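PDB 5H6B: putative secreted lipase, which hydrolyses the ester bonds of triacylglycerols, probably through the serine-based mechanism of alpha/beta-hydrolase lipases. Local coordinates for residues A[18-23]-A[92-97]; A[29-34]-A[98-103]; A[75-80]-A[165-170]; A[134-139]-A[207-212]; A[192-197]-A[216-221]. One frame throughout, in Å; residues are numbered along the deposited sequence.

How the interactions relate
Interactions 3, 4 and 5 are buried, whereas interaction 1 lies at the surface and interaction 2 is partly buried. Interactions 1 and 2 touch, with centres about 8 Å apart, and fix helix 80-98 and the turn after it against loop 18-23 and the entry to strand 32-35, mostly by apolar packing. Interaction 3 holds the other end of that helix, relying on two hydrogen bonds and a glycine contact. Interactions 4 and 5 lie across the centre of the chain from interaction 1 and share neighbours, with Leu211 O bonded to Asn218 ND2. Interaction 5 is backbone pairing inside the sheet, while interaction 4 joins two loops beyond it through side-chain-to-carbonyl bonds and zinc-bound His139.

Interaction 1: A[18-23]-A[92-97]; sequences NDYSCK and DKVLDA
The ring of Tyr20 meets three residues of helix 80-98, one of them at its edge. The methyl CB of Ala97 lies at the ring edge, near its plane, with CD2 of Tyr20 4.2 Å from it. CG2 of Val94 approaches the ring obliquely, 4.2 Å from CE2 of Tyr20, and CG of Lys93 comes in at a similar slant. The ring of Phe61 also meets that of Tyr20, their planes inclined at about 55°. A tyrosine suits this partly exposed place because its ring packs on aliphatic groups without needing to be fully buried. Alanine at position 97 lets the loop come close: its CB is 4.0 Å from the carbonyl O of Tyr20.

Within the loop, the carboxylate of Asp19 shapes the turn. Its OD1 accepts from Ser21 N on the anti side and from Ser21 OG on the syn side. The first of these bonds, 2.9 Å from N of Ser21 to OD1 of Asp19, makes an Asx turn, and the type I turn from Asp19 to Cys22 is built on the same residues. Farther on, Lys23 bends at its second torsion (chi2 77°), which brings NZ to 3.3 Å from the carbonyl O of Ala97. This bond is weak, but a positive group near the C-terminal end of a helix is likely to be electrostatically favourable.

Within the fold, the loop after strand 16-17 is tied by the Cys22-Cys59 disulfide to the start of strand 59-63. Helix 80-98 lies over that strand, and Val94 of the helix touches both Phe61 and Pro31.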
# COMPACT_ATOMS: atom_id res chain seq x y z
N ASN A 18 -9.32 -12.74 -3.14
CA ASN A 18 -8.51 -13.93 -3.34
C ASN A 18 -9.27 -15.11 -3.97
O ASN A 18 -8.93 -16.28 -3.76
CB ASN A 18 -7.80 -14.32 -2.03
CG ASN A 18 -6.75 -13.30 -1.64
OD1 ASN A 18 -6.28 -12.53 -2.47
ND2 ASN A 18 -6.38 -13.30 -0.37
N ASP A 19 -10.27 -14.78 -4.77
CA ASP A 19 -10.98 -15.73 -5.60
C ASP A 19 -10.30 -15.68 -6.98
O ASP A 19 -10.56 -14.77 -7.77
CB ASP A 19 -12.46 -15.37 -5.66
CG ASP A 19 -13.27 -16.29 -6.58
OD1 ASP A 19 -12.68 -17.07 -7.37
OD2 ASP A 19 -14.51 -16.19 -6.52
N TYR A 20 -9.46 -16.68 -7.25
CA TYR A 20 -8.74 -16.78 -8.53
C TYR A 20 -9.57 -17.21 -9.76
O TYR A 20 -9.02 -17.32 -10.84
CB TYR A 20 -7.50 -17.68 -8.36
CG TYR A 20 -6.46 -16.99 -7.49
CD1 TYR A 20 -6.49 -17.09 -6.09
CD2 TYR A 20 -5.46 -16.20 -8.08
CE1 TYR A 20 -5.54 -16.44 -5.31
CE2 TYR A 20 -4.51 -15.54 -7.30
CZ TYR A 20 -4.55 -15.66 -5.92
OH TYR A 20 -3.61 -14.99 -5.18
N SER A 21 -10.87 -17.45 -9.59
CA SER A 21 -11.79 -17.59 -10.71
C SER A 21 -12.43 -16.24 -11.09
O SER A 21 -13.19 -16.17 -12.06
CB SER A 21 -12.86 -18.63 -10.40
OG SER A 21 -13.87 -18.08 -9.55
N CYS A 22 -12.11 -15.17 -10.34
CA CYS A 22 -12.65 -13.84 -10.62
C CYS A 22 -12.14 -13.30 -11.96
O CYS A 22 -10.97 -13.51 -12.32
CB CYS A 22 -12.31 -12.84 -9.49
SG CYS A 22 -13.43 -11.42 -9.37
N LYS A 23 -13.06 -12.66 -12.69
CA LYS A 23 -12.80 -12.08 -14.01
C LYS A 23 -13.27 -10.62 -13.96
O LYS A 23 -14.48 -10.37 -13.83
CB LYS A 23 -13.53 -12.86 -15.12
CG LYS A 23 -12.62 -13.78 -15.94
CD LYS A 23 -12.25 -15.07 -15.22
CE LYS A 23 -10.97 -15.66 -15.78
NZ LYS A 23 -10.60 -16.93 -15.09
N ASP A 92 2.17 -11.30 -11.39
CA ASP A 92 2.17 -12.20 -12.56
C ASP A 92 1.10 -13.29 -12.41
O ASP A 92 0.32 -13.52 -13.33
CB ASP A 92 3.56 -12.84 -12.77
CG ASP A 92 4.62 -11.82 -13.25
OD1 ASP A 92 4.27 -10.82 -13.90
OD2 ASP A 92 5.83 -12.04 -12.99
N LYS A 93 1.04 -13.89 -11.23
CA LYS A 93 0.05 -14.93 -10.90
C LYS A 93 -1.40 -14.44 -10.96
O LYS A 93 -2.30 -15.18 -11.39
CB LYS A 93 0.37 -15.48 -9.51
CG LYS A 93 -0.52 -16.59 -8.97
CD LYS A 93 -0.08 -17.01 -7.57
CE LYS A 93 1.40 -17.39 -7.53
NZ LYS A 93 1.74 -18.29 -6.40
N VAL A 94 -1.64 -13.20 -10.52
CA VAL A 94 -2.98 -12.59 -10.59
C VAL A 94 -3.36 -12.26 -12.06
O VAL A 94 -4.52 -12.44 -12.47
CB VAL A 94 -3.08 -11.33 -9.68
CG1 VAL A 94 -4.39 -10.59 -9.88
CG2 VAL A 94 -2.94 -11.71 -8.21
N LEU A 95 -2.39 -11.77 -12.82
CA LEU A 95 -2.61 -11.47 -14.25
C LEU A 95 -2.78 -12.75 -15.09
O LEU A 95 -3.73 -12.84 -15.87
CB LEU A 95 -1.51 -10.56 -14.80
CG LEU A 95 -1.45 -9.17 -14.15
CD1 LEU A 95 -0.35 -8.30 -14.79
CD2 LEU A 95 -2.79 -8.45 -14.22
N ASP A 96 -1.90 -13.74 -14.88
CA ASP A 96 -2.03 -15.07 -15.52
C ASP A 96 -3.41 -15.69 -15.31
O ASP A 96 -3.93 -16.31 -16.21
CB ASP A 96 -0.95 -16.07 -15.02
CG ASP A 96 0.47 -15.73 -15.52
OD1 ASP A 96 0.64 -14.80 -16.35
OD2 ASP A 96 1.44 -16.38 -15.07
N ALA A 97 -4.02 -15.49 -14.14
CA ALA A 97 -5.32 -16.06 -13.80
C ALA A 97 -6.53 -15.25 -14.28
O ALA A 97 -7.50 -15.80 -14.80
CB ALA A 97 -5.41 -16.27 -12.29

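Interaction 2: A[29-34]-A[98-103]; sequences PRPVVL and TGAPKA
Arg30 and Lys102 run side by side and point the same way, touching through their aliphatic parts, with CD of Arg30 4.1 Å from CB of Lys102. CG of Arg30 presses on the carbonyl O of Lys102, at 3.2 Å. In the arginine a bend at the third torsion (chi3 -68°) turns the guanidinium group, and its NE forms a salt bridge with Asp104. That acid probably balances the arginine's charge. Both suit a partly exposed edge: methylenes pack, the arginine reaches Asp104 and the lysine's end leads away from 29-34.

Pro31 comes next, its rigid ring facing the turn. Its CD lies 3.8 Å from CB of Ala100 and 3.4 Å from the carbonyl O of Lys102, while its CG meets OG1 of Thr98, the two side chains crossing obliquely. The small methyl of Ala100 allows the turn to fold close over this proline. Thr98 OG1 is held by Val94 O, and it accepts a weak bond from Ala100 N. Gly99 ends the helical run at a phi of 93°, where a CB would run into the carbonyl O of the residue before. CB of Ala103 packs on CG2 of Val33 at 4.4 Å, and CA of Ala103 makes a CH...O contact of 3.5 Å with O of Pro31.

The contact thus joins the entry to strand 32-35 with the link between helix 80-98 and strand 103-108. Backbone bonds between Asp104 and both Pro31 and Val33 continue it as parallel sheet pairing, and strand 59-63 borders strand 32-35 on its other side.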
# COMPACT_ATOMS: atom_id res chain seq x y z
N PRO A 29 -12.09 -3.22 -15.11
CA PRO A 29 -11.34 -4.21 -15.88
C PRO A 29 -9.98 -4.60 -15.31
O PRO A 29 -9.33 -5.50 -15.85
CB PRO A 29 -11.19 -3.53 -17.24
CG PRO A 29 -11.16 -2.08 -16.93
CD PRO A 29 -12.11 -1.91 -15.78
N ARG A 30 -9.52 -3.92 -14.26
CA ARG A 30 -8.26 -4.29 -13.64
C ARG A 30 -8.51 -4.84 -12.25
O ARG A 30 -9.26 -4.25 -11.47
CB ARG A 30 -7.30 -3.10 -13.62
CG ARG A 30 -6.79 -2.73 -15.01
CD ARG A 30 -5.83 -1.55 -14.97
NE ARG A 30 -6.56 -0.35 -14.59
CZ ARG A 30 -7.20 0.46 -15.43
NH1 ARG A 30 -7.20 0.24 -16.74
NH2 ARG A 30 -7.85 1.51 -14.95
N PRO A 31 -7.88 -5.99 -11.93
CA PRO A 31 -7.94 -6.49 -10.57
C PRO A 31 -7.07 -5.64 -9.65
O PRO A 31 -6.07 -5.04 -10.09
CB PRO A 31 -7.36 -7.89 -10.71
CG PRO A 31 -6.31 -7.72 -11.76
CD PRO A 31 -6.84 -6.69 -12.72
N VAL A 32 -7.44 -5.59 -8.37
CA VAL A 32 -6.74 -4.81 -7.37
C VAL A 32 -5.88 -5.74 -6.52
O VAL A 32 -6.37 -6.77 -6.06
CB VAL A 32 -7.73 -4.04 -6.47
CG1 VAL A 32 -6.98 -3.21 -5.44
CG2 VAL A 32 -8.62 -3.15 -7.33
N VAL A 33 -4.61 -5.37 -6.36
CA VAL A 33 -3.69 -6.03 -5.44
C VAL A 33 -3.43 -5.13 -4.22
O VAL A 33 -2.98 -3.99 -4.37
CB VAL A 33 -2.37 -6.45 -6.14
CG1 VAL A 33 -1.37 -7.02 -5.14
CG2 VAL A 33 -2.65 -7.48 -7.23
N LEU A 34 -3.71 -5.66 -3.03
CA LEU A 34 -3.52 -4.99 -1.76
C LEU A 34 -2.21 -5.44 -1.11
O LEU A 34 -1.92 -6.64 -1.07
CB LEU A 34 -4.69 -5.29 -0.84
CG LEU A 34 -6.10 -4.96 -1.33
CD1 LEU A 34 -7.10 -5.22 -0.22
CD2 LEU A 34 -6.22 -3.53 -1.83
N THR A 98 -6.48 -13.93 -14.08
CA THR A 98 -7.59 -13.06 -14.47
C THR A 98 -7.66 -12.86 -15.97
O THR A 98 -8.75 -12.67 -16.51
CB THR A 98 -7.51 -11.65 -13.81
OG1 THR A 98 -6.22 -11.05 -14.07
CG2 THR A 98 -7.76 -11.76 -12.31
N GLY A 99 -6.50 -12.88 -16.62
CA GLY A 99 -6.38 -12.51 -18.02
C GLY A 99 -6.03 -11.04 -18.26
O GLY A 99 -5.59 -10.70 -19.36
N ALA A 100 -6.22 -10.17 -17.27
CA ALA A 100 -6.06 -8.73 -17.48
C ALA A 100 -4.63 -8.35 -17.86
O ALA A 100 -3.68 -9.05 -17.50
CB ALA A 100 -6.51 -7.96 -16.25
N PRO A 101 -4.47 -7.24 -18.61
CA PRO A 101 -3.13 -6.79 -18.98
C PRO A 101 -2.36 -6.10 -17.83
O PRO A 101 -1.13 -6.12 -17.81
CB PRO A 101 -3.40 -5.79 -20.13
CG PRO A 101 -4.78 -5.29 -19.89
CD PRO A 101 -5.53 -6.40 -19.21
N LYS A 102 -3.09 -5.45 -16.93
CA LYS A 102 -2.49 -4.72 -15.83
C LYS A 102 -3.33 -4.83 -14.55
O LYS A 102 -4.55 -5.00 -14.59
CB LYS A 102 -2.31 -3.24 -16.21
CG LYS A 102 -1.30 -2.99 -17.32
CD LYS A 102 -1.27 -1.52 -17.71
CE LYS A 102 0.03 -1.16 -18.42
NZ LYS A 102 -0.07 0.20 -18.99
N ALA A 103 -2.64 -4.71 -13.43
CA ALA A 103 -3.27 -4.64 -12.11
C ALA A 103 -3.18 -3.22 -11.57
O ALA A 103 -2.29 -2.46 -11.96
CB ALA A 103 -2.55 -5.59 -11.18

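Interaction 3: A[75-80]-A[165-170]; sequences HGLGPI and PGLADQ. With ZN (zinc ion), chain C.
The start of helix 80-98 meets segment 165-170, including the short helix 165-168, through Ile80 and Asp169. Pro79 takes the N-cap position, and N of Ile80 gives a nearly straight bond (170°) to OD2 of Asp169, 3.0 Å away, on its anti lone pair. The carboxylate suits this place, since a negative group near a helix N-terminus is likely to be favourable. With an alanine in place of Asp169, Ile80 N would probably be left without this acceptor and the helix start without its nearby charge.

The loop before the helix is held by Gly166, whose N bonds to O of Leu77 at 2.7 Å from above the carbonyl plane. A glycine is needed there, because a CB would collide with O of Gly76 and C of Leu77. CG of Pro79 packs on CB of Pro165 at 3.9 Å, the rings side by side. CD1 of Ile80 meets CG of Gln170 at 3.5 Å.

Earlier, NE2 of His75 binds zinc at 2.1 Å, together with Asp64. The whole is a helix N-terminus whose first N-H is taken by the carboxylate of an acid far along the chain.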
# COMPACT_ATOMS: atom_id res chain seq x y z
N HIS A 75 4.20 -9.60 9.26
CA HIS A 75 5.14 -9.67 8.13
C HIS A 75 5.74 -8.30 7.80
O HIS A 75 5.74 -7.42 8.65
CB HIS A 75 4.45 -10.33 6.93
CG HIS A 75 3.67 -11.55 7.29
ND1 HIS A 75 4.16 -12.51 8.13
CD2 HIS A 75 2.45 -11.97 6.89
CE1 HIS A 75 3.27 -13.48 8.25
NE2 HIS A 75 2.22 -13.18 7.51
N GLY A 76 6.29 -8.14 6.60
CA GLY A 76 7.07 -6.95 6.27
C GLY A 76 8.37 -6.86 7.04
O GLY A 76 8.86 -5.76 7.29
N LEU A 77 8.93 -8.01 7.41
CA LEU A 77 10.14 -8.06 8.23
C LEU A 77 11.42 -8.47 7.50
O LEU A 77 12.50 -8.11 7.93
CB LEU A 77 9.94 -8.99 9.41
CG LEU A 77 8.82 -8.62 10.37
CD1 LEU A 77 8.81 -9.61 11.52
CD2 LEU A 77 8.97 -7.19 10.87
N GLY A 78 11.30 -9.21 6.40
CA GLY A 78 12.45 -9.56 5.60
C GLY A 78 12.94 -8.42 4.71
O GLY A 78 12.36 -7.33 4.68
N PRO A 79 14.04 -8.66 3.97
CA PRO A 79 14.62 -7.62 3.14
C PRO A 79 13.64 -7.11 2.09
O PRO A 79 12.97 -7.90 1.43
CB PRO A 79 15.82 -8.32 2.48
CG PRO A 79 16.18 -9.42 3.39
CD PRO A 79 14.89 -9.87 4.03
N ILE A 80 13.57 -5.79 1.95
CA ILE A 80 12.49 -5.21 1.14
C ILE A 80 12.67 -5.51 -0.36
O ILE A 80 11.68 -5.64 -1.08
CB ILE A 80 12.25 -3.71 1.46
CG1 ILE A 80 11.99 -3.56 2.97
CG2 ILE A 80 11.07 -3.16 0.66
CD1 ILE A 80 11.53 -2.21 3.44
N PRO A 165 15.69 -6.85 8.92
CA PRO A 165 15.98 -6.17 7.64
C PRO A 165 14.83 -5.32 7.08
O PRO A 165 15.08 -4.24 6.58
CB PRO A 165 16.29 -7.33 6.68
CG PRO A 165 16.64 -8.48 7.54
CD PRO A 165 15.82 -8.32 8.79
N GLY A 166 13.60 -5.82 7.16
CA GLY A 166 12.41 -5.05 6.83
C GLY A 166 12.25 -3.73 7.57
O GLY A 166 11.64 -2.81 7.05
N LEU A 167 12.80 -3.63 8.79
CA LEU A 167 12.82 -2.37 9.53
C LEU A 167 14.01 -1.49 9.16
O LEU A 167 13.85 -0.26 8.95
CB LEU A 167 12.80 -2.62 11.03
CG LEU A 167 11.72 -3.57 11.56
CD1 LEU A 167 11.81 -3.62 13.07
CD2 LEU A 167 10.32 -3.18 11.11
N ALA A 168 15.21 -2.09 9.06
CA ALA A 168 16.43 -1.31 8.77
C ALA A 168 16.41 -0.72 7.36
O ALA A 168 16.89 0.39 7.15
CB ALA A 168 17.69 -2.16 8.99
N ASP A 169 15.85 -1.48 6.42
CA ASP A 169 15.67 -1.03 5.05
C ASP A 169 14.73 0.18 4.91
O ASP A 169 14.82 0.91 3.93
CB ASP A 169 15.13 -2.18 4.17
CG ASP A 169 16.20 -3.21 3.77
OD1 ASP A 169 17.39 -3.01 4.06
OD2 ASP A 169 15.84 -4.23 3.14
N GLN A 170 13.82 0.38 5.86
CA GLN A 170 12.93 1.55 5.84
C GLN A 170 13.57 2.83 6.40
O GLN A 170 12.96 3.90 6.31
CB GLN A 170 11.61 1.26 6.58
CG GLN A 170 10.79 0.17 5.93
CD GLN A 170 9.48 -0.11 6.67
OE1 GLN A 170 9.32 -1.12 7.35
NE2 GLN A 170 8.57 0.80 6.55
ZN ZN C . 0.74 -14.54 6.77

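Interaction 4: A[134-139]-A[207-212]; sequences IAPDNH and RTQYLD. With ZN (zinc ion), chain D.
Thr208 and His139 join two loops beyond the C-terminal ends of the parallel strands, where an alpha/beta-hydrolase fold carries its active site. The carbonyl O of Thr208 accepts a 2.6 Å bond from ND1 of His139, almost in the ring plane and nearly straight at 166°. This fixes the ring's rotation and leaves NE2 to bind zinc at 2.3 Å, with Asp185 as another ligand. A water that accepts from N of His139 also donates weakly to Thr208 O.

Gln209 follows, its CB 3.1 Å from O of Pro136 and its OE1 3.2 Å from CA of Ala135. Its NE2 bonds to Val203 O and weakly to Asp200, the probable acid of the catalytic triad. Its backbone O receives ND2 of Asn138 at 3.0 Å, in the carbonyl plane and with little bend (172°). An alanine in place of Asn138 would probably leave this buried carbonyl without its donor and open a gap beside Leu211.

Tyr210 adds its carbonyl O at the edge of the His139 ring, 3.3 Å from CE1. Leu211 then lies across the asparagine at about a right angle, its CD2 3.6 Å from CG of Asn138.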
# COMPACT_ATOMS: atom_id res chain seq x y z
N ILE A 134 -1.27 4.50 0.90
CA ILE A 134 -1.92 5.04 2.07
C ILE A 134 -0.85 5.07 3.14
O ILE A 134 -0.26 4.04 3.46
CB ILE A 134 -3.10 4.16 2.54
CG1 ILE A 134 -4.00 3.77 1.37
CG2 ILE A 134 -3.92 4.89 3.60
CD1 ILE A 134 -5.15 2.86 1.76
N ALA A 135 -0.57 6.27 3.64
CA ALA A 135 0.53 6.53 4.56
C ALA A 135 1.85 5.87 4.15
O ALA A 135 2.54 5.32 5.00
CB ALA A 135 0.13 6.15 5.97
N PRO A 136 2.23 5.94 2.86
CA PRO A 136 3.43 5.22 2.43
C PRO A 136 4.73 5.91 2.87
O PRO A 136 4.83 7.14 2.75
CB PRO A 136 3.31 5.27 0.91
CG PRO A 136 2.64 6.58 0.64
CD PRO A 136 1.69 6.80 1.79
N ASP A 137 5.71 5.16 3.38
CA ASP A 137 7.01 5.79 3.73
C ASP A 137 7.95 5.86 2.53
O ASP A 137 9.01 5.23 2.51
CB ASP A 137 7.67 5.15 4.96
CG ASP A 137 7.95 3.65 4.81
OD1 ASP A 137 7.30 2.91 4.03
OD2 ASP A 137 8.84 3.21 5.55
N ASN A 138 7.58 6.71 1.57
CA ASN A 138 8.24 6.71 0.23
C ASN A 138 9.70 7.18 0.23
O ASN A 138 10.46 6.83 -0.69
CB ASN A 138 7.40 7.48 -0.81
CG ASN A 138 6.29 6.61 -1.41
OD1 ASN A 138 6.55 5.50 -1.85
ND2 ASN A 138 5.05 7.13 -1.45
N HIS A 139 10.09 7.96 1.25
CA HIS A 139 11.50 8.30 1.50
C HIS A 139 11.95 7.85 2.88
O HIS A 139 12.81 8.46 3.50
CB HIS A 139 11.71 9.80 1.29
CG HIS A 139 11.12 10.26 0.00
ND1 HIS A 139 9.81 10.65 -0.09
CD2 HIS A 139 11.61 10.26 -1.25
CE1 HIS A 139 9.52 10.93 -1.35
NE2 HIS A 139 10.60 10.71 -2.07
N ARG A 207 4.84 14.91 5.02
CA ARG A 207 5.13 15.32 3.63
C ARG A 207 6.12 14.45 2.87
O ARG A 207 6.00 14.32 1.66
CB ARG A 207 5.60 16.79 3.59
CG ARG A 207 4.46 17.77 3.83
CD ARG A 207 4.86 19.20 3.52
NE ARG A 207 3.68 20.05 3.28
CZ ARG A 207 2.96 20.67 4.22
NH1 ARG A 207 3.25 20.55 5.53
NH2 ARG A 207 1.92 21.42 3.86
N THR A 208 7.06 13.81 3.56
CA THR A 208 7.96 12.85 2.93
C THR A 208 7.25 11.60 2.38
O THR A 208 7.86 10.82 1.64
CB THR A 208 9.07 12.37 3.89
OG1 THR A 208 8.49 11.72 5.03
CG2 THR A 208 9.96 13.53 4.35
N GLN A 209 5.98 11.41 2.73
CA GLN A 209 5.17 10.34 2.16
C GLN A 209 4.78 10.66 0.72
O GLN A 209 4.61 9.75 -0.09
CB GLN A 209 3.92 10.11 3.00
CG GLN A 209 4.22 9.76 4.45
CD GLN A 209 2.96 9.71 5.28
OE1 GLN A 209 1.87 9.46 4.77
NE2 GLN A 209 3.10 9.96 6.58
N TYR A 210 4.62 11.95 0.43
CA TYR A 210 4.22 12.42 -0.89
C TYR A 210 5.24 12.08 -1.97
O TYR A 210 6.44 12.09 -1.72
CB TYR A 210 4.00 13.94 -0.91
CG TYR A 210 2.84 14.45 -0.11
CD1 TYR A 210 1.69 13.67 0.12
CD2 TYR A 210 2.85 15.76 0.37
CE1 TYR A 210 0.63 14.18 0.84
CE2 TYR A 210 1.78 16.28 1.09
CZ TYR A 210 0.67 15.48 1.32
OH TYR A 210 -0.38 15.96 2.03
N LEU A 211 4.73 11.78 -3.16
CA LEU A 211 5.54 11.54 -4.34
C LEU A 211 5.57 12.79 -5.24
O LEU A 211 4.74 13.68 -5.14
CB LEU A 211 4.98 10.35 -5.12
CG LEU A 211 5.13 8.97 -4.46
CD1 LEU A 211 4.23 7.97 -5.16
CD2 LEU A 211 6.56 8.47 -4.49
N ASP A 212 6.55 12.82 -6.13
CA ASP A 212 6.72 13.91 -7.07
C ASP A 212 6.82 13.37 -8.48
O ASP A 212 7.52 12.38 -8.73
CB ASP A 212 8.00 14.67 -6.72
CG ASP A 212 8.43 15.64 -7.80
OD1 ASP A 212 7.96 16.80 -7.80
OD2 ASP A 212 9.28 15.24 -8.62
ZN ZN D . 11.44 11.68 -3.92
O HOH W 1 8.83 8.75 3.57

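Interaction 5: A[192-197]-A[216-221]; sequences YTVIAT and VRNVLL
Tyr192 opens the pairing: its carbonyl O accepts from N of Arg217 at 2.9 Å, while its CB packs on CG2 of Val216. Its ring extends away from the partner strand, and its hydroxyl bonds to Val187 N. Thr193 lies alongside Arg217, pointing the same way. With CG2 anti to the backbone N (chi1 -51°, measured to OG1), the threonine sets this methyl at the guanidinium edge, 4.1 Å from NH1 of Arg217. CG2 of Val219 lies over one face of that group, displaced toward its rim, and NH2 of Arg217 forms a salt bridge with Glu245.

Val194 bonds through both backbone groups, from its N to O of Arg217 (3.0 Å) and from its O to N of Val219 (2.8 Å). Its CB lies 3.3 Å from OD1 of Asn218, whose ND2 bonds to Leu211 O. Ile195 sets its CG1 beside CB of Val219, beta-branched residues well suited to extended strands. Ala196 continues the ladder, its N bonding to Val219 O and its O to N of Leu221 at 2.8 Å. Beyond the last bridge, CB of Thr197 packs on CD2 of Leu221 at 4.1 Å.

The strands run parallel, their directions differing by 9°, and 216-220 ends the sheet within this chain. Helix 240-250 packs over Thr193 and Ile195, helix 115-121 meets Tyr192 on the opposite face, and strand 128-134 borders 192-196 on its other side.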
# COMPACT_ATOMS: atom_id res chain seq x y z
N TYR A 192 -0.08 7.62 -9.92
CA TYR A 192 0.25 7.52 -8.50
C TYR A 192 -0.67 8.39 -7.69
O TYR A 192 -0.84 9.58 -8.03
CB TYR A 192 1.68 8.00 -8.27
CG TYR A 192 2.77 7.18 -8.91
CD1 TYR A 192 3.08 7.33 -10.27
CD2 TYR A 192 3.52 6.29 -8.16
CE1 TYR A 192 4.11 6.60 -10.85
CE2 TYR A 192 4.56 5.58 -8.73
CZ TYR A 192 4.85 5.72 -10.06
OH TYR A 192 5.87 4.97 -10.58
N THR A 193 -1.22 7.83 -6.61
CA THR A 193 -1.96 8.61 -5.60
C THR A 193 -1.33 8.32 -4.22
O THR A 193 -0.87 7.21 -3.95
CB THR A 193 -3.46 8.25 -5.59
OG1 THR A 193 -3.99 8.33 -6.93
CG2 THR A 193 -4.27 9.17 -4.66
N VAL A 194 -1.26 9.35 -3.39
CA VAL A 194 -0.79 9.22 -2.02
C VAL A 194 -1.83 9.90 -1.13
O VAL A 194 -2.25 11.03 -1.39
CB VAL A 194 0.58 9.87 -1.79
CG1 VAL A 194 0.99 9.77 -0.33
CG2 VAL A 194 1.64 9.23 -2.66
N ILE A 195 -2.27 9.17 -0.10
CA ILE A 195 -3.18 9.68 0.89
C ILE A 195 -2.42 9.61 2.20
O ILE A 195 -2.01 8.54 2.64
CB ILE A 195 -4.48 8.85 0.95
CG1 ILE A 195 -5.13 8.74 -0.43
CG2 ILE A 195 -5.44 9.45 1.96
CD1 ILE A 195 -6.09 7.59 -0.58
N ALA A 196 -2.22 10.79 2.80
CA ALA A 196 -1.48 10.96 4.02
C ALA A 196 -2.33 11.66 5.04
O ALA A 196 -3.31 12.36 4.69
CB ALA A 196 -0.22 11.77 3.75
N THR A 197 -1.95 11.49 6.31
CA THR A 197 -2.60 12.17 7.44
C THR A 197 -1.54 12.99 8.20
O THR A 197 -0.41 12.54 8.45
CB THR A 197 -3.30 11.19 8.40
OG1 THR A 197 -3.73 11.89 9.57
CG2 THR A 197 -2.40 10.02 8.83
N VAL A 216 1.22 12.34 -10.52
CA VAL A 216 1.06 12.13 -9.08
C VAL A 216 -0.06 13.00 -8.54
O VAL A 216 -0.16 14.17 -8.90
CB VAL A 216 2.33 12.49 -8.32
CG1 VAL A 216 2.12 12.31 -6.82
CG2 VAL A 216 3.49 11.64 -8.82
N ARG A 217 -0.89 12.42 -7.68
CA ARG A 217 -1.86 13.17 -6.91
C ARG A 217 -1.60 12.93 -5.43
O ARG A 217 -1.75 11.82 -4.95
CB ARG A 217 -3.27 12.75 -7.28
CG ARG A 217 -4.33 13.60 -6.60
CD ARG A 217 -5.65 13.59 -7.37
NE ARG A 217 -6.77 14.08 -6.56
CZ ARG A 217 -7.39 13.39 -5.60
NH1 ARG A 217 -7.01 12.15 -5.29
NH2 ARG A 217 -8.41 13.94 -4.92
N ASN A 218 -1.22 13.98 -4.70
CA ASN A 218 -0.99 13.89 -3.27
C ASN A 218 -2.18 14.49 -2.57
O ASN A 218 -2.57 15.60 -2.88
CB ASN A 218 0.29 14.62 -2.85
CG ASN A 218 1.54 13.90 -3.32
OD1 ASN A 218 1.75 12.73 -3.03
ND2 ASN A 218 2.39 14.61 -4.05
N VAL A 219 -2.72 13.77 -1.59
CA VAL A 219 -3.95 14.14 -0.90
C VAL A 219 -3.74 14.10 0.61
O VAL A 219 -3.20 13.12 1.16
CB VAL A 219 -5.06 13.14 -1.27
CG1 VAL A 219 -6.38 13.53 -0.60
CG2 VAL A 219 -5.21 13.08 -2.79
N LEU A 220 -4.14 15.19 1.26
CA LEU A 220 -4.11 15.30 2.69
C LEU A 220 -5.50 14.93 3.19
O LEU A 220 -6.49 15.58 2.83
CB LEU A 220 -3.75 16.72 3.11
CG LEU A 220 -3.62 16.95 4.62
CD1 LEU A 220 -2.52 16.07 5.21
CD2 LEU A 220 -3.36 18.42 4.93
N LEU A 221 -5.56 13.89 4.03
CA LEU A 221 -6.82 13.38 4.57
C LEU A 221 -7.69 14.46 5.23
O LEU A 221 -8.92 14.43 5.13
CB LEU A 221 -6.54 12.27 5.61
CG LEU A 221 -7.73 11.59 6.28
CD1 LEU A 221 -8.50 10.80 5.22
CD2 LEU A 221 -7.26 10.71 7.44